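Local coordinates for F5/8 type C domain protein (Clostridium perfringens, PDB 7JRM) that probably binds mucin glycans through a carbohydrate-binding module of the O-glycopeptidase ZmpB, helping to hold the enzyme on its glycoprotein substrates, at residues W91-G97 with Y133-N139; V101-V107 with A125-H131; R113-E117 with I183-K187; V293-I299 with I320-Y326; I310-L314 with S327-T332. All blocks are in the same frame, centred on the assembly; numbering follows the deposited sequence.

Contact 1: residues W91-G97 with Y133-N139; sequences WKSATIG and YSEIVYN
Strand 93-95 runs antiparallel to strand 134-139, at 170°, and a classic beta bulge sets two residues, K92 and S93, opposite the single V137: K92 N donates to V137 O (2.7 Å) and V137 N to S93 O (3.0 Å). W91 lays its CB over the face of the Y138 ring, 3.8 Å from the centroid, a CH-pi contact. With chi1 at 56°, its CG lies between the backbone N and the carbonyl carbon, and the indole turns back over A94, whose single methyl lies against that face, near its rim. Y138 OH meets CE3 of W91 at the indole edge, in plane (3.4 Å). Hydroxyls suit the other end: S134 OG donates to T95 O (2.7 Å), while T95 OG1 accepts from E135 N (2.8 Å). One water joins S93 OG to E135 O. Strand 93-95 is an outer strand of a five-stranded antiparallel sheet; strand 199-205 flanks strand 134-139 and supplies E199, the salt-bridge partner of K92, while I136 and Y138 pack on I128 of strand 127-131.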
# COMPACT_ATOMS: atom_id res chain seq x y z
N TRP A 91 35.69 15.06 -10.84
CA TRP A 91 36.02 16.34 -10.24
C TRP A 91 36.55 17.30 -11.31
O TRP A 91 37.11 16.88 -12.33
CB TRP A 91 37.06 16.18 -9.13
CG TRP A 91 38.33 15.48 -9.53
CD1 TRP A 91 39.27 15.94 -10.41
CD2 TRP A 91 38.81 14.22 -9.05
NE1 TRP A 91 40.30 15.03 -10.52
CE2 TRP A 91 40.04 13.97 -9.70
CE3 TRP A 91 38.32 13.27 -8.15
CZ2 TRP A 91 40.78 12.81 -9.46
CZ3 TRP A 91 39.05 12.13 -7.92
CH2 TRP A 91 40.27 11.91 -8.57
N LYS A 92 36.35 18.60 -11.07
CA LYS A 92 36.90 19.60 -11.98
C LYS A 92 38.40 19.73 -11.81
O LYS A 92 39.11 20.00 -12.79
CB LYS A 92 36.22 20.95 -11.74
CG LYS A 92 34.70 20.91 -11.83
CD LYS A 92 34.10 22.28 -11.58
CE LYS A 92 33.85 23.03 -12.88
NZ LYS A 92 34.06 24.49 -12.73
N SER A 93 38.90 19.54 -10.59
CA SER A 93 40.33 19.63 -10.31
C SER A 93 40.59 18.94 -8.98
O SER A 93 39.70 18.83 -8.13
CB SER A 93 40.81 21.08 -10.26
OG SER A 93 40.20 21.78 -9.19
N ALA A 94 41.82 18.46 -8.81
CA ALA A 94 42.20 17.76 -7.59
C ALA A 94 43.68 17.95 -7.33
O ALA A 94 44.51 17.66 -8.20
CB ALA A 94 41.86 16.27 -7.69
N THR A 95 44.01 18.43 -6.13
CA THR A 95 45.38 18.50 -5.66
C THR A 95 45.53 17.59 -4.45
O THR A 95 44.56 17.30 -3.74
CB THR A 95 45.78 19.94 -5.28
OG1 THR A 95 45.06 20.34 -4.11
CG2 THR A 95 45.46 20.89 -6.42
N ILE A 96 46.76 17.13 -4.22
CA ILE A 96 47.03 16.18 -3.15
C ILE A 96 48.49 16.33 -2.74
O ILE A 96 49.38 16.46 -3.60
CB ILE A 96 46.69 14.74 -3.58
CG1 ILE A 96 47.01 13.74 -2.46
CG2 ILE A 96 47.40 14.37 -4.87
CD1 ILE A 96 46.30 12.41 -2.62
N GLY A 97 48.74 16.32 -1.43
CA GLY A 97 50.09 16.54 -0.94
C GLY A 97 51.03 15.38 -1.18
O GLY A 97 52.24 15.58 -1.35
N TYR A 133 48.37 18.23 1.80
CA TYR A 133 47.29 19.20 1.60
C TYR A 133 46.54 18.87 0.32
O TYR A 133 47.15 18.51 -0.69
CB TYR A 133 47.86 20.62 1.55
CG TYR A 133 46.83 21.72 1.40
CD1 TYR A 133 46.51 22.23 0.15
CD2 TYR A 133 46.19 22.25 2.51
CE1 TYR A 133 45.57 23.23 0.00
CE2 TYR A 133 45.25 23.25 2.37
CZ TYR A 133 44.95 23.74 1.12
OH TYR A 133 44.01 24.74 0.98
N SER A 134 45.21 18.99 0.36
CA SER A 134 44.39 18.57 -0.77
C SER A 134 43.26 19.56 -1.00
O SER A 134 42.64 20.05 -0.06
CB SER A 134 43.80 17.17 -0.53
OG SER A 134 42.98 16.77 -1.61
N GLU A 135 42.99 19.83 -2.28
CA GLU A 135 41.87 20.66 -2.71
C GLU A 135 41.20 19.97 -3.88
O GLU A 135 41.81 19.84 -4.96
CB GLU A 135 42.32 22.07 -3.09
CG GLU A 135 42.60 22.99 -1.91
CD GLU A 135 42.81 24.42 -2.34
OE1 GLU A 135 42.65 24.72 -3.54
OE2 GLU A 135 43.14 25.26 -1.47
N ILE A 136 39.97 19.51 -3.69
CA ILE A 136 39.22 18.80 -4.73
C ILE A 136 37.93 19.58 -4.98
O ILE A 136 37.16 19.84 -4.06
CB ILE A 136 38.91 17.35 -4.32
CG1 ILE A 136 40.19 16.65 -3.88
CG2 ILE A 136 38.27 16.61 -5.48
CD1 ILE A 136 39.98 15.21 -3.45
N VAL A 137 37.71 19.95 -6.24
CA VAL A 137 36.59 20.79 -6.65
C VAL A 137 35.64 19.95 -7.50
O VAL A 137 36.09 19.24 -8.41
CB VAL A 137 37.06 22.04 -7.41
CG1 VAL A 137 35.87 22.86 -7.88
CG2 VAL A 137 37.98 22.88 -6.53
N TYR A 138 34.35 20.05 -7.21
CA TYR A 138 33.31 19.36 -7.97
C TYR A 138 32.29 20.35 -8.48
O TYR A 138 32.06 21.40 -7.88
CB TYR A 138 32.60 18.30 -7.11
CG TYR A 138 33.36 17.01 -6.94
CD1 TYR A 138 34.22 16.82 -5.87
CD2 TYR A 138 33.20 15.97 -7.84
CE1 TYR A 138 34.91 15.64 -5.70
CE2 TYR A 138 33.89 14.78 -7.69
CZ TYR A 138 34.74 14.62 -6.62
OH TYR A 138 35.43 13.44 -6.46
N ASN A 139 31.67 20.01 -9.61
CA ASN A 139 30.51 20.75 -10.09
C ASN A 139 29.33 20.44 -9.19
O ASN A 139 28.94 19.27 -9.05
CB ASN A 139 30.21 20.38 -11.54
CG ASN A 139 29.08 21.21 -12.14
OD1 ASN A 139 27.98 21.29 -11.58
ND2 ASN A 139 29.34 21.82 -13.29
O HOH W 1 41.56 21.48 -6.98

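Contact 2: residues V101-V107 with A125-H131; sequences VRKDRAV and AKGIGTH
V101 leans CG1, the branch its chi1 of -179° sets opposite the backbone N, on CG2 of I128 (3.6 Å), while its CG2 lies beside T130 OG1 (3.7 Å), a hydroxyl already hydrogen-bonded to S134. Branched aliphatics suit this buried side of the antiparallel pairing, where R102 and G129 exchange two backbone hydrogen bonds. G129 is well placed as a glycine: the chain at R105 and A106 passes directly over it, with A106 CA 4.1 Å from G129 CA. Where strand 102-103 ends, D104 turns with a positive phi of 63°; its N donates to G127 O (2.8 Å), and its OD1 receives G127 N on the anti lone pair (3.3 Å). K126, bent at chi2 and chi3, curls alongside this carboxylate and brings NZ to the syn side of D104 OD2 (3.0 Å), somewhat out of the carboxylate plane, forming a salt bridge. OD1 also bonds S87 OG, and K126 NZ bridges to D88. One ammonium shared by two aspartates, with G127 N and S87 OG also bonded to D104, would be expected to favour the ionised form of both acids.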
# COMPACT_ATOMS: atom_id res chain seq x y z
N VAL A 101 44.88 11.04 -5.69
CA VAL A 101 43.51 10.90 -5.21
C VAL A 101 42.89 9.65 -5.82
O VAL A 101 43.01 9.40 -7.02
CB VAL A 101 42.69 12.15 -5.54
CG1 VAL A 101 41.27 12.02 -5.02
CG2 VAL A 101 43.36 13.39 -4.97
N ARG A 102 42.23 8.85 -4.99
CA ARG A 102 41.64 7.59 -5.40
C ARG A 102 40.14 7.60 -5.17
O ARG A 102 39.66 8.08 -4.14
CB ARG A 102 42.27 6.41 -4.65
CG ARG A 102 43.69 6.09 -5.08
CD ARG A 102 43.72 5.49 -6.48
NE ARG A 102 42.98 4.23 -6.56
CZ ARG A 102 43.49 3.05 -6.23
NH1 ARG A 102 44.74 2.95 -5.80
NH2 ARG A 102 42.75 1.95 -6.33
N LYS A 103 39.40 7.06 -6.14
CA LYS A 103 37.95 6.92 -6.03
C LYS A 103 37.62 5.59 -5.38
O LYS A 103 38.13 4.55 -5.80
CB LYS A 103 37.29 7.02 -7.41
CG LYS A 103 37.47 8.36 -8.10
CD LYS A 103 36.63 8.43 -9.37
CE LYS A 103 36.99 9.66 -10.20
NZ LYS A 103 36.12 9.77 -11.41
N ASP A 104 36.76 5.63 -4.36
CA ASP A 104 36.26 4.46 -3.64
C ASP A 104 37.36 3.68 -2.92
O ASP A 104 37.09 2.59 -2.40
CB ASP A 104 35.48 3.52 -4.58
CG ASP A 104 34.20 4.15 -5.09
OD1 ASP A 104 33.66 5.03 -4.40
OD2 ASP A 104 33.74 3.76 -6.18
N ARG A 105 38.58 4.21 -2.88
CA ARG A 105 39.68 3.59 -2.14
C ARG A 105 40.43 4.67 -1.38
O ARG A 105 40.37 5.85 -1.72
CB ARG A 105 40.65 2.85 -3.07
CG ARG A 105 40.00 1.90 -4.07
CD ARG A 105 39.38 0.70 -3.37
NE ARG A 105 40.37 -0.16 -2.73
CZ ARG A 105 40.17 -1.44 -2.43
NH1 ARG A 105 39.00 -2.01 -2.71
NH2 ARG A 105 41.12 -2.14 -1.85
N ALA A 106 41.14 4.24 -0.34
CA ALA A 106 42.02 5.15 0.38
C ALA A 106 43.23 5.50 -0.49
O ALA A 106 43.47 4.89 -1.54
CB ALA A 106 42.46 4.54 1.70
N VAL A 107 44.00 6.49 -0.05
CA VAL A 107 45.15 6.93 -0.82
C VAL A 107 46.21 5.83 -0.89
O VAL A 107 47.01 5.78 -1.84
CB VAL A 107 45.72 8.24 -0.23
CG1 VAL A 107 46.38 7.99 1.12
CG2 VAL A 107 46.70 8.88 -1.21
N ALA A 125 32.51 1.41 1.08
CA ALA A 125 32.74 1.04 -0.30
C ALA A 125 32.89 2.26 -1.20
O ALA A 125 33.54 2.18 -2.25
CB ALA A 125 31.61 0.15 -0.81
N LYS A 126 32.31 3.39 -0.80
CA LYS A 126 32.31 4.60 -1.60
C LYS A 126 32.95 5.75 -0.83
O LYS A 126 32.88 5.81 0.40
CB LYS A 126 30.88 4.99 -2.00
CG LYS A 126 30.03 3.83 -2.47
CD LYS A 126 30.45 3.35 -3.85
CE LYS A 126 30.10 4.37 -4.92
NZ LYS A 126 30.78 4.10 -6.21
N GLY A 127 33.58 6.65 -1.56
CA GLY A 127 34.20 7.82 -0.98
C GLY A 127 35.40 8.26 -1.79
O GLY A 127 35.65 7.76 -2.89
N ILE A 128 36.14 9.21 -1.22
CA ILE A 128 37.31 9.79 -1.86
C ILE A 128 38.47 9.71 -0.87
O ILE A 128 38.39 10.26 0.23
CB ILE A 128 37.08 11.24 -2.29
CG1 ILE A 128 35.90 11.33 -3.27
CG2 ILE A 128 38.34 11.83 -2.91
CD1 ILE A 128 36.17 10.65 -4.60
N GLY A 129 39.54 9.02 -1.26
CA GLY A 129 40.74 8.93 -0.46
C GLY A 129 41.79 9.90 -0.97
O GLY A 129 42.21 9.83 -2.12
N THR A 130 42.21 10.81 -0.09
CA THR A 130 43.15 11.86 -0.47
C THR A 130 44.19 12.00 0.62
O THR A 130 44.30 11.17 1.53
CB THR A 130 42.40 13.17 -0.76
OG1 THR A 130 43.30 14.11 -1.37
CG2 THR A 130 41.84 13.77 0.53
N HIS A 131 44.97 13.08 0.54
CA HIS A 131 46.11 13.29 1.42
C HIS A 131 46.38 14.79 1.50
O HIS A 131 46.46 15.46 0.47
CB HIS A 131 47.34 12.54 0.90
CG HIS A 131 48.45 12.41 1.89
ND1 HIS A 131 49.10 13.49 2.44
CD2 HIS A 131 49.04 11.31 2.42
CE1 HIS A 131 50.04 13.07 3.27
NE2 HIS A 131 50.02 11.75 3.28

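Contact 3: residues R113-E117 with I183-K187; sequences RLLNE and IDTPK
K187 starts from a CB packed against CD1 of L114 (3.9 Å), and its chi1 of 65° tucks CG in toward the neighbouring strand end, 3.4 Å from L115 O. From there the chain runs nearly straight to CE: CD passes alongside N116, CE comes 3.4 Å from N116 OD1, and a bend at chi4 delivers NZ to the same oxygen, a hydrogen bond of 2.6 Å. A long lysine suits this path because its methylenes cover backbone and leucine while only its tip needs a polar partner. N116 is held in turn by S120 and E122, which take its ND2 and so help fix the amide with OD1 facing the lysine; W149 meets K187 in a cation-pi contact. The segment 183-187 is the loop by which the chain crosses from strand 173-182 of one sheet to strand 188-193 of the other, in the beta-sandwich of the module, and here it meets the end of strand 112-115. K187 N donates to L115 O (2.7 Å). P186, with no N-H of its own, instead offers its ring: CB lies 3.4 Å from E117 OE1, the glutamate being bent at chi2 to lie across it. L115 CD2 reaches D184 O (3.5 Å).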
# COMPACT_ATOMS: atom_id res chain seq x y z
N ARG A 113 38.59 3.31 5.34
CA ARG A 113 38.32 2.84 6.69
C ARG A 113 38.50 3.99 7.67
O ARG A 113 39.54 4.65 7.68
CB ARG A 113 39.25 1.68 7.06
CG ARG A 113 38.97 0.40 6.29
CD ARG A 113 40.05 -0.65 6.52
NE ARG A 113 41.38 -0.17 6.16
CZ ARG A 113 42.46 -0.31 6.92
NH1 ARG A 113 42.36 -0.91 8.10
NH2 ARG A 113 43.63 0.16 6.52
N LEU A 114 37.48 4.22 8.49
CA LEU A 114 37.50 5.25 9.51
C LEU A 114 37.17 4.63 10.87
O LEU A 114 36.81 3.45 10.97
CB LEU A 114 36.51 6.38 9.19
CG LEU A 114 36.80 7.18 7.92
CD1 LEU A 114 35.79 8.30 7.75
CD2 LEU A 114 38.21 7.72 7.94
N LEU A 115 37.30 5.44 11.91
CA LEU A 115 37.07 4.99 13.28
C LEU A 115 35.69 5.42 13.75
O LEU A 115 35.27 6.56 13.52
CB LEU A 115 38.14 5.55 14.22
CG LEU A 115 38.10 5.06 15.67
CD1 LEU A 115 38.58 3.62 15.77
CD2 LEU A 115 38.94 5.97 16.56
N ASN A 116 34.98 4.51 14.41
CA ASN A 116 33.66 4.78 14.95
C ASN A 116 33.77 5.28 16.39
O ASN A 116 34.84 5.29 17.00
CB ASN A 116 32.78 3.54 14.89
CG ASN A 116 32.32 3.22 13.48
OD1 ASN A 116 32.01 4.12 12.70
ND2 ASN A 116 32.28 1.94 13.14
N GLU A 117 32.63 5.70 16.94
CA GLU A 117 32.61 6.20 18.31
C GLU A 117 32.93 5.11 19.32
O GLU A 117 33.54 5.40 20.36
CB GLU A 117 31.24 6.82 18.62
CG GLU A 117 31.28 7.88 19.72
CD GLU A 117 32.07 9.11 19.32
OE1 GLU A 117 31.93 9.55 18.16
OE2 GLU A 117 32.82 9.63 20.17
N ILE A 183 44.43 10.34 14.88
CA ILE A 183 44.23 8.92 14.58
C ILE A 183 43.05 8.36 15.37
O ILE A 183 42.20 7.65 14.82
CB ILE A 183 45.52 8.13 14.86
CG1 ILE A 183 46.58 8.46 13.81
CG2 ILE A 183 45.25 6.64 14.89
CD1 ILE A 183 47.95 7.93 14.14
N ASP A 184 42.98 8.68 16.66
CA ASP A 184 41.93 8.15 17.52
C ASP A 184 40.69 9.03 17.58
O ASP A 184 39.83 8.82 18.44
CB ASP A 184 42.48 7.93 18.94
CG ASP A 184 43.01 9.21 19.56
OD1 ASP A 184 43.28 10.18 18.82
OD2 ASP A 184 43.17 9.24 20.80
N THR A 185 40.56 10.00 16.68
CA THR A 185 39.36 10.82 16.62
C THR A 185 38.28 10.08 15.83
O THR A 185 38.48 9.78 14.65
CB THR A 185 39.65 12.17 15.98
OG1 THR A 185 40.75 12.79 16.64
CG2 THR A 185 38.42 13.07 16.07
N PRO A 186 37.13 9.78 16.44
CA PRO A 186 36.06 9.11 15.69
C PRO A 186 35.59 9.95 14.51
O PRO A 186 35.70 11.18 14.52
CB PRO A 186 34.95 8.93 16.73
CG PRO A 186 35.65 8.99 18.05
CD PRO A 186 36.79 9.94 17.86
N LYS A 187 35.06 9.27 13.50
CA LYS A 187 34.67 9.94 12.26
C LYS A 187 33.60 10.99 12.53
O LYS A 187 32.73 10.82 13.39
CB LYS A 187 34.16 8.91 11.25
CG LYS A 187 32.88 8.19 11.66
CD LYS A 187 32.43 7.20 10.60
CE LYS A 187 30.99 6.77 10.81
NZ LYS A 187 30.74 6.33 12.21

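Contact 4: residues V293-I299 with I320-Y326; sequences VDLNAVI and ITLGDMY
A capping box opens helix 322-326, and the loop 293-299 docks on that helix start. T321 is the N-cap: its OG1 accepts from D324 N (2.9 Å), while D324 OD2 accepts from T321 N (3.1 Å) and also bridges to K316. The same threonine hydroxyl donates to L295 O (3.1 Å), a group that additionally takes G323 N (3.0 Å). A threonine fits this place because one hydroxyl can both accept from the helix and donate to the loop, its chi1 of 76° turning OG1 back over the helix start. A297 O accepts from L322 N (3.2 Å), and the loop is shaped for this by a type I turn from D294 to A297 and an Asx turn at D294. Beyond it, I299 N donates to I320 O. G323 lets L295 lie close against the helix backbone, where L295 crosses Y326 at about a right angle, CD2 to CD2 (3.7 Å). I299 CG1 packs against CG of M325 (3.8 Å), M325 being the buried partner. The first N-H groups of the helix thus find acceptors in T321 OG1 and two loop carbonyls, capping typical of a helix N-terminus.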
# COMPACT_ATOMS: atom_id res chain seq x y z
N VAL A 293 -26.59 4.45 0.85
CA VAL A 293 -27.69 3.49 0.77
C VAL A 293 -28.93 4.09 1.41
O VAL A 293 -28.86 5.10 2.12
CB VAL A 293 -27.33 2.15 1.44
CG1 VAL A 293 -26.02 1.61 0.91
CG2 VAL A 293 -27.26 2.31 2.95
N ASP A 294 -30.08 3.47 1.16
CA ASP A 294 -31.34 3.86 1.80
C ASP A 294 -31.90 2.60 2.46
O ASP A 294 -32.53 1.78 1.80
CB ASP A 294 -32.32 4.45 0.79
CG ASP A 294 -33.62 4.91 1.43
OD1 ASP A 294 -33.69 5.01 2.67
OD2 ASP A 294 -34.59 5.16 0.68
N LEU A 295 -31.67 2.46 3.76
CA LEU A 295 -32.15 1.30 4.50
C LEU A 295 -33.67 1.27 4.63
O LEU A 295 -34.20 0.29 5.16
CB LEU A 295 -31.51 1.26 5.89
CG LEU A 295 -29.98 1.15 5.94
CD1 LEU A 295 -29.51 0.95 7.37
CD2 LEU A 295 -29.49 0.02 5.04
N ASN A 296 -34.37 2.30 4.16
CA ASN A 296 -35.82 2.35 4.22
C ASN A 296 -36.50 2.05 2.89
O ASN A 296 -37.72 1.88 2.86
CB ASN A 296 -36.28 3.73 4.72
CG ASN A 296 -35.75 4.06 6.10
OD1 ASN A 296 -35.19 5.13 6.32
ND2 ASN A 296 -35.92 3.13 7.04
N ALA A 297 -35.74 1.99 1.80
CA ALA A 297 -36.33 1.74 0.49
C ALA A 297 -36.91 0.33 0.41
O ALA A 297 -36.31 -0.63 0.90
CB ALA A 297 -35.29 1.95 -0.61
N VAL A 298 -38.07 0.21 -0.22
CA VAL A 298 -38.76 -1.07 -0.32
C VAL A 298 -38.09 -1.91 -1.40
O VAL A 298 -37.72 -1.41 -2.47
CB VAL A 298 -40.25 -0.87 -0.61
CG1 VAL A 298 -40.45 0.03 -1.83
CG2 VAL A 298 -40.96 -2.20 -0.81
N ILE A 299 -37.92 -3.20 -1.12
CA ILE A 299 -37.35 -4.16 -2.06
C ILE A 299 -38.49 -4.84 -2.80
O ILE A 299 -39.47 -5.27 -2.18
CB ILE A 299 -36.46 -5.19 -1.35
CG1 ILE A 299 -35.33 -4.48 -0.60
CG2 ILE A 299 -35.90 -6.19 -2.34
CD1 ILE A 299 -34.49 -3.58 -1.47
N ILE A 320 -40.68 -5.18 2.90
CA ILE A 320 -39.36 -5.56 3.37
C ILE A 320 -38.36 -4.55 2.80
O ILE A 320 -38.31 -4.34 1.59
CB ILE A 320 -39.00 -6.99 2.94
CG1 ILE A 320 -39.91 -8.00 3.64
CG2 ILE A 320 -37.54 -7.29 3.25
CD1 ILE A 320 -39.79 -8.00 5.15
N THR A 321 -37.59 -3.93 3.69
CA THR A 321 -36.67 -2.87 3.31
C THR A 321 -35.27 -3.42 3.07
O THR A 321 -34.96 -4.58 3.38
CB THR A 321 -36.63 -1.79 4.41
OG1 THR A 321 -35.86 -2.26 5.52
CG2 THR A 321 -38.04 -1.47 4.88
N LEU A 322 -34.41 -2.58 2.49
CA LEU A 322 -33.00 -2.94 2.34
C LEU A 322 -32.34 -3.13 3.69
O LEU A 322 -31.52 -4.03 3.87
CB LEU A 322 -32.27 -1.88 1.52
CG LEU A 322 -30.81 -2.16 1.14
CD1 LEU A 322 -30.74 -3.29 0.13
CD2 LEU A 322 -30.15 -0.91 0.60
N GLY A 323 -32.69 -2.27 4.66
CA GLY A 323 -32.22 -2.48 6.02
C GLY A 323 -32.67 -3.82 6.58
O GLY A 323 -31.92 -4.48 7.30
N ASP A 324 -33.90 -4.22 6.26
CA ASP A 324 -34.34 -5.57 6.59
C ASP A 324 -33.49 -6.62 5.89
O ASP A 324 -33.06 -7.60 6.50
CB ASP A 324 -35.81 -5.76 6.22
CG ASP A 324 -36.75 -5.07 7.19
OD1 ASP A 324 -36.46 -5.07 8.40
OD2 ASP A 324 -37.78 -4.53 6.73
N MET A 325 -33.21 -6.41 4.60
CA MET A 325 -32.42 -7.38 3.84
C MET A 325 -31.00 -7.47 4.37
O MET A 325 -30.42 -8.56 4.43
CB MET A 325 -32.42 -7.00 2.35
CG MET A 325 -33.79 -7.07 1.70
SD MET A 325 -34.48 -8.74 1.68
CE MET A 325 -33.19 -9.63 0.82
N TYR A 326 -30.41 -6.34 4.75
CA TYR A 326 -29.05 -6.34 5.29
C TYR A 326 -28.95 -7.10 6.61
O TYR A 326 -27.84 -7.48 7.00
CB TYR A 326 -28.56 -4.91 5.49
CG TYR A 326 -28.06 -4.24 4.22
CD1 TYR A 326 -28.16 -4.87 2.99
CD2 TYR A 326 -27.48 -2.97 4.27
CE1 TYR A 326 -27.71 -4.25 1.84
CE2 TYR A 326 -27.02 -2.35 3.12
CZ TYR A 326 -27.14 -3.00 1.90
OH TYR A 326 -26.69 -2.39 0.76
O HOH W 2 -41.29 -5.72 0.39

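Contact 5: residues I310-L314 with S327-T332; sequences IQNQL and SLTTLT
I310 slants across L331 where the last turn of helix 304-314 lies against strand 330-332, an outer strand of a mixed sheet and parallel to strand 350-352. The recurring leucines of this part of the chain are consistent with a leucine-rich-repeat fold. The tight part is aliphatic: I310 CG1 touches L331 CD2 (4.1 Å), and L314 CD2 meets L328 CD1 at 3.9 Å, the two leucines crossing at about a right angle. Leucine and isoleucine suit this interior, where L331 also packs on L342, L348 and L351, and I310 reaches M325 of the next helix. In L331, chi1 of -176° swings CG toward the helix, and chi2 then parts the methyls, CD1 to Q313 CB (3.8 Å) and CD2 to I310. At the L314 end the exposed S327 sets its OG, hydrogen-bonded to D324 O, beside L314 CD2 (3.2 Å).

The side of Q313, T330 and T332 is more solvent-facing and polar, held by one hydrogen bond. There Q313, turned sharply at chi2 (95°), lays its methylenes over L331 and its amide along the strand edge. Its OE1 accepts from T332 N (3.0 Å), the donor tilted 30° from the carbonyl plane, while the backbone of L331 pairs with T350 and N352. A glutamine suits this spot because its stem can cover leucine while its carbonyl engages an outer strand. At the amide's other corner, NE2 rests 3.7 Å from T330 CG2.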
# COMPACT_ATOMS: atom_id res chain seq x y z
N ILE A 310 -39.47 -14.24 4.39
CA ILE A 310 -38.64 -13.21 5.03
C ILE A 310 -39.38 -12.59 6.20
O ILE A 310 -38.79 -12.28 7.24
CB ILE A 310 -38.21 -12.16 3.99
CG1 ILE A 310 -37.28 -12.78 2.95
CG2 ILE A 310 -37.54 -10.97 4.67
CD1 ILE A 310 -36.95 -11.87 1.79
N GLN A 311 -40.70 -12.39 6.06
CA GLN A 311 -41.49 -11.83 7.15
C GLN A 311 -41.50 -12.76 8.36
O GLN A 311 -41.49 -12.30 9.51
CB GLN A 311 -42.91 -11.54 6.68
CG GLN A 311 -43.06 -10.24 5.90
CD GLN A 311 -44.40 -10.13 5.20
OE1 GLN A 311 -45.14 -11.11 5.09
NE2 GLN A 311 -44.71 -8.93 4.72
N ASN A 312 -41.53 -14.07 8.12
CA ASN A 312 -41.50 -15.02 9.23
C ASN A 312 -40.16 -14.99 9.95
O ASN A 312 -40.10 -15.14 11.18
CB ASN A 312 -41.80 -16.43 8.72
CG ASN A 312 -43.27 -16.77 8.77
OD1 ASN A 312 -43.91 -16.67 9.82
ND2 ASN A 312 -43.83 -17.17 7.63
N GLN A 313 -39.07 -14.79 9.21
CA GLN A 313 -37.74 -14.78 9.82
C GLN A 313 -37.49 -13.50 10.59
O GLN A 313 -36.80 -13.52 11.62
CB GLN A 313 -36.67 -14.97 8.75
CG GLN A 313 -35.28 -15.24 9.30
CD GLN A 313 -34.96 -16.72 9.38
OE1 GLN A 313 -35.37 -17.51 8.52
NE2 GLN A 313 -34.21 -17.11 10.40
N LEU A 314 -38.03 -12.37 10.13
CA LEU A 314 -37.77 -11.08 10.73
C LEU A 314 -38.87 -10.60 11.67
O LEU A 314 -38.68 -9.59 12.35
CB LEU A 314 -37.55 -10.02 9.64
CG LEU A 314 -36.25 -10.15 8.85
CD1 LEU A 314 -36.21 -9.14 7.71
CD2 LEU A 314 -35.04 -9.97 9.76
N SER A 327 -30.07 -7.32 7.29
CA SER A 327 -30.07 -7.95 8.60
C SER A 327 -30.18 -9.47 8.55
O SER A 327 -30.03 -10.12 9.59
CB SER A 327 -31.20 -7.39 9.46
OG SER A 327 -32.36 -8.19 9.36
N LEU A 328 -30.42 -10.05 7.37
CA LEU A 328 -30.49 -11.51 7.26
C LEU A 328 -29.10 -12.11 7.33
O LEU A 328 -28.26 -11.86 6.46
CB LEU A 328 -31.18 -11.94 5.96
CG LEU A 328 -32.70 -11.84 5.79
CD1 LEU A 328 -33.44 -12.32 7.03
CD2 LEU A 328 -33.16 -10.46 5.36
N THR A 329 -28.85 -12.91 8.37
CA THR A 329 -27.70 -13.79 8.41
C THR A 329 -28.07 -15.24 8.15
O THR A 329 -27.22 -16.01 7.68
CB THR A 329 -26.99 -13.69 9.77
OG1 THR A 329 -27.86 -14.14 10.81
CG2 THR A 329 -26.57 -12.25 10.04
N THR A 330 -29.30 -15.62 8.45
CA THR A 330 -29.84 -16.94 8.14
C THR A 330 -31.27 -16.77 7.67
O THR A 330 -31.98 -15.85 8.09
CB THR A 330 -29.78 -17.89 9.35
OG1 THR A 330 -30.39 -19.14 9.01
CG2 THR A 330 -30.50 -17.28 10.54
N LEU A 331 -31.70 -17.66 6.77
CA LEU A 331 -33.04 -17.56 6.20
C LEU A 331 -33.53 -18.94 5.80
O LEU A 331 -32.80 -19.72 5.19
CB LEU A 331 -33.03 -16.63 4.98
CG LEU A 331 -34.39 -16.36 4.33
CD1 LEU A 331 -35.34 -15.68 5.31
CD2 LEU A 331 -34.22 -15.51 3.08
N THR A 332 -34.78 -19.23 6.15
CA THR A 332 -35.44 -20.48 5.80
C THR A 332 -36.59 -20.17 4.85
O THR A 332 -37.41 -19.28 5.12
CB THR A 332 -35.95 -21.21 7.04
OG1 THR A 332 -34.84 -21.66 7.82
CG2 THR A 332 -36.81 -22.40 6.65

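How the contacts relate
From the N terminus, contact 1 opens at 91-97 and closes only at 133-139; contact 2, joining 101-107 to 125-131, is wholly enclosed in that loop, and the two touch through a probable hydrogen bond from G97 N to H131 O. Contact 3 starts at 113-117, within both loops, and closes at 183-187, thereby crossing them and tying the 112-115 hairpin to the link between the two sheets. All three belong to the carbohydrate-binding module. Contacts 4 and 5 follow in series, their centres more than 70 Å from those of the first three. They cross each other: contact 4 ties helix 322-326 to the loop before helix 304-314, and contact 5 ties helix 304-314 to strand 330-332.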